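PDB 5GKD: AlyGC from Glaciecola chathamensis, which cleaves the polysaccharide alginate as a lyase of polysaccharide lyase family 6, probably by beta-elimination. Local coordinates for residues D448-T460 with K475-A487. Residues are numbered along the deposited sequence; the frame is centred on the assembly and turned at random.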
# COMPACT_ATOMS: atom_id res chain seq x y z
N ASP A 448 -28.08 1.38 16.58
CA ASP A 448 -27.62 0.53 15.47
C ASP A 448 -27.53 1.46 14.24
O ASP A 448 -28.50 2.07 13.83
CB ASP A 448 -28.38 -0.76 15.18
CG ASP A 448 -27.70 -1.62 14.13
OD1 ASP A 448 -26.48 -1.53 13.95
OD2 ASP A 448 -28.40 -2.39 13.47
N ASN A 449 -26.33 1.58 13.71
CA ASN A 449 -26.09 2.45 12.57
C ASN A 449 -26.28 3.89 12.89
O ASN A 449 -26.27 4.72 12.05
CB ASN A 449 -27.04 2.10 11.47
CG ASN A 449 -26.56 0.95 10.66
OD1 ASN A 449 -26.95 0.79 9.52
ND2 ASN A 449 -25.71 0.13 11.23
N THR A 450 -26.47 4.17 14.14
CA THR A 450 -26.72 5.55 14.51
C THR A 450 -25.45 6.39 14.48
O THR A 450 -25.51 7.60 14.26
CB THR A 450 -27.35 5.58 15.90
OG1 THR A 450 -27.39 6.93 16.37
CG2 THR A 450 -26.54 4.74 16.85
N LEU A 451 -24.30 5.76 14.71
CA LEU A 451 -23.02 6.45 14.65
C LEU A 451 -22.58 6.63 13.20
O LEU A 451 -22.09 7.70 12.82
CB LEU A 451 -21.99 5.65 15.44
CG LEU A 451 -20.68 6.28 15.89
CD1 LEU A 451 -20.97 7.56 16.62
CD2 LEU A 451 -19.96 5.30 16.79
N PHE A 452 -22.77 5.60 12.38
CA PHE A 452 -22.54 5.70 10.95
C PHE A 452 -23.29 6.87 10.34
O PHE A 452 -22.76 7.60 9.50
CB PHE A 452 -22.94 4.38 10.28
CG PHE A 452 -22.71 4.34 8.79
CD1 PHE A 452 -23.69 4.80 7.91
CD2 PHE A 452 -21.54 3.81 8.28
CE1 PHE A 452 -23.48 4.76 6.54
CE2 PHE A 452 -21.32 3.76 6.91
CZ PHE A 452 -22.30 4.23 6.04
N ASP A 453 -24.55 7.05 10.74
CA ASP A 453 -25.35 8.12 10.15
C ASP A 453 -24.97 9.47 10.71
O ASP A 453 -24.95 10.46 9.98
CB ASP A 453 -26.84 7.84 10.36
CG ASP A 453 -27.31 6.61 9.59
OD1 ASP A 453 -26.78 6.35 8.50
OD2 ASP A 453 -28.21 5.91 10.09
N ALA A 454 -24.66 9.55 12.00
CA ALA A 454 -24.28 10.84 12.57
C ALA A 454 -22.96 11.33 11.99
O ALA A 454 -22.81 12.52 11.69
CB ALA A 454 -24.19 10.75 14.09
N ILE A 455 -21.98 10.44 11.85
CA ILE A 455 -20.71 10.80 11.22
C ILE A 455 -20.95 11.31 9.80
O ILE A 455 -20.42 12.34 9.38
CB ILE A 455 -19.75 9.60 11.26
CG1 ILE A 455 -19.19 9.40 12.66
CG2 ILE A 455 -18.62 9.78 10.26
CD1 ILE A 455 -18.54 8.06 12.86
N ALA A 456 -21.78 10.60 9.04
CA ALA A 456 -21.93 10.90 7.62
C ALA A 456 -22.57 12.26 7.38
O ALA A 456 -22.27 12.91 6.38
CB ALA A 456 -22.74 9.81 6.93
N SER A 457 -23.45 12.72 8.27
CA SER A 457 -24.14 13.98 8.02
C SER A 457 -23.59 15.14 8.83
O SER A 457 -24.00 16.28 8.62
CB SER A 457 -25.64 13.84 8.26
OG SER A 457 -25.91 13.49 9.60
N ALA A 458 -22.65 14.88 9.74
CA ALA A 458 -21.96 15.96 10.43
C ALA A 458 -21.11 16.76 9.44
O ALA A 458 -20.79 16.30 8.34
CB ALA A 458 -21.08 15.40 11.55
N GLU A 459 -20.73 17.96 9.85
CA GLU A 459 -19.87 18.85 9.09
C GLU A 459 -18.51 18.93 9.77
O GLU A 459 -18.37 18.56 10.93
CB GLU A 459 -20.48 20.25 8.98
CG GLU A 459 -21.70 20.31 8.07
CD GLU A 459 -22.50 21.59 8.25
OE1 GLU A 459 -23.09 22.06 7.25
OE2 GLU A 459 -22.53 22.14 9.38
N THR A 460 -17.50 19.39 9.02
CA THR A 460 -16.13 19.33 9.51
C THR A 460 -15.97 20.25 10.71
O THR A 460 -16.45 21.39 10.71
CB THR A 460 -15.13 19.68 8.39
OG1 THR A 460 -13.82 19.24 8.77
CG2 THR A 460 -15.07 21.20 8.09
N LYS A 475 -21.01 -1.31 10.17
CA LYS A 475 -20.40 -0.75 8.97
C LYS A 475 -19.23 0.12 9.38
O LYS A 475 -19.32 0.87 10.35
CB LYS A 475 -21.41 0.07 8.17
CG LYS A 475 -22.50 -0.80 7.56
CD LYS A 475 -23.47 -0.01 6.69
CE LYS A 475 -24.35 0.91 7.52
NZ LYS A 475 -25.43 1.58 6.71
N ILE A 476 -18.13 0.01 8.63
CA ILE A 476 -16.93 0.78 8.94
C ILE A 476 -17.26 2.26 9.00
O ILE A 476 -18.01 2.79 8.16
CB ILE A 476 -15.84 0.48 7.90
CG1 ILE A 476 -15.31 -0.94 8.10
CG2 ILE A 476 -14.70 1.46 8.03
CD1 ILE A 476 -14.27 -1.33 7.08
N LEU A 477 -16.75 2.93 10.03
CA LEU A 477 -16.92 4.37 10.20
C LEU A 477 -15.75 5.05 9.50
O LEU A 477 -14.66 5.16 10.06
CB LEU A 477 -16.96 4.73 11.68
CG LEU A 477 -18.19 4.50 12.55
CD1 LEU A 477 -19.25 3.70 11.86
CD2 LEU A 477 -17.77 3.85 13.86
N SER A 478 -15.95 5.50 8.26
CA SER A 478 -14.87 6.13 7.51
C SER A 478 -14.98 7.64 7.66
O SER A 478 -16.03 8.23 7.37
CB SER A 478 -14.88 5.70 6.04
OG SER A 478 -16.16 5.78 5.49
N LEU A 479 -13.91 8.24 8.15
CA LEU A 479 -13.86 9.65 8.49
C LEU A 479 -13.10 10.41 7.41
O LEU A 479 -11.93 10.11 7.15
CB LEU A 479 -13.19 9.83 9.85
CG LEU A 479 -13.30 11.15 10.57
CD1 LEU A 479 -14.75 11.59 10.67
CD2 LEU A 479 -12.73 10.97 11.95
N ASP A 480 -13.77 11.37 6.78
CA ASP A 480 -13.15 12.21 5.77
C ASP A 480 -13.33 13.68 6.12
O ASP A 480 -13.30 14.54 5.24
CB ASP A 480 -13.67 11.90 4.36
CG ASP A 480 -15.17 12.17 4.20
OD1 ASP A 480 -15.82 12.66 5.14
OD2 ASP A 480 -15.71 11.89 3.11
N LYS A 481 -13.51 13.97 7.40
CA LYS A 481 -13.61 15.34 7.88
C LYS A 481 -12.99 15.40 9.27
O LYS A 481 -12.56 14.39 9.83
CB LYS A 481 -15.07 15.80 7.88
CG LYS A 481 -15.91 15.15 8.97
CD LYS A 481 -17.39 15.15 8.65
CE LYS A 481 -17.72 14.13 7.60
NZ LYS A 481 -19.18 13.96 7.39
N THR A 482 -12.96 16.59 9.85
CA THR A 482 -12.48 16.75 11.22
C THR A 482 -13.65 16.57 12.18
O THR A 482 -14.69 17.23 12.03
CB THR A 482 -11.81 18.12 11.41
OG1 THR A 482 -10.64 18.21 10.57
CG2 THR A 482 -11.41 18.33 12.85
N LEU A 483 -13.50 15.66 13.14
CA LEU A 483 -14.64 15.27 13.95
C LEU A 483 -14.18 14.89 15.35
O LEU A 483 -13.11 14.31 15.53
CB LEU A 483 -15.37 14.08 13.32
CG LEU A 483 -16.87 13.98 13.55
CD1 LEU A 483 -17.62 15.01 12.72
CD2 LEU A 483 -17.36 12.57 13.25
N THR A 484 -15.01 15.23 16.35
CA THR A 484 -14.83 14.78 17.72
C THR A 484 -16.00 13.89 18.10
O THR A 484 -17.16 14.27 17.91
CB THR A 484 -14.73 15.96 18.69
OG1 THR A 484 -13.57 16.74 18.39
CG2 THR A 484 -14.61 15.47 20.12
N ILE A 485 -15.71 12.71 18.62
CA ILE A 485 -16.72 11.80 19.16
C ILE A 485 -16.59 11.82 20.68
O ILE A 485 -15.59 11.33 21.23
CB ILE A 485 -16.58 10.39 18.58
CG1 ILE A 485 -16.69 10.46 17.05
CG2 ILE A 485 -17.63 9.48 19.16
CD1 ILE A 485 -16.69 9.14 16.36
N ARG A 486 -17.57 12.39 21.36
CA ARG A 486 -17.51 12.64 22.80
C ARG A 486 -18.68 11.97 23.50
O ARG A 486 -19.83 12.13 23.08
CB ARG A 486 -17.53 14.15 23.09
CG ARG A 486 -17.56 14.50 24.57
CD ARG A 486 -17.61 16.00 24.76
NE ARG A 486 -16.43 16.63 24.17
CZ ARG A 486 -16.35 17.91 23.81
NH1 ARG A 486 -17.39 18.71 23.98
NH2 ARG A 486 -15.23 18.38 23.28
N ALA A 487 -18.40 11.24 24.57
CA ALA A 487 -19.47 10.70 25.40
C ALA A 487 -20.07 11.80 26.26
O ALA A 487 -19.34 12.60 26.86
CB ALA A 487 -18.95 9.57 26.29
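One face of the Phe452 ring is taken by Lys475, whose CE stands 3.8 Å from the ring centroid and 5° off the normal, a CH-pi contact. Lys475 NZ, over the same face, adds a cation-pi contact and a weak hydrogen bond to Asn449 OD1 (3.3 Å); Asn449 ND2 is bonded to Ser474. Ile476 O and Asp453 OD1 lie in plane at the ring's edge.

Further along the helix, Ile455 is the main apolar contact: CD1 meets Leu477 CG at 3.6 Å and Ile485 CD1 at 4.1 Å, while CG1 meets Leu483 CD2. Lys481 grips the helix's C-terminal end. With the chain bent at chi3, Lys481 NZ donates to Ile455 O (2.8 Å), only 15° from that carbonyl plane, and to Ala458 O (3.0 Å) from above the plane. Thr482 N closes the far end with a nearly straight bond to Thr460 OG1 (3.0 Å, 165°).

Helix 450-457 runs nearly parallel to strand 477-479, axes 8.7 Å apart, and covers the N-terminal end of the second, C-terminal parallel beta-helix, over its first strands. Leu451 and Ile455 also touch strand 462-466, which pairs with 482-487, while strand 477-479 pairs in parallel with 503-505 through backbone bonds of Leu477 and Leu479 to Glu504.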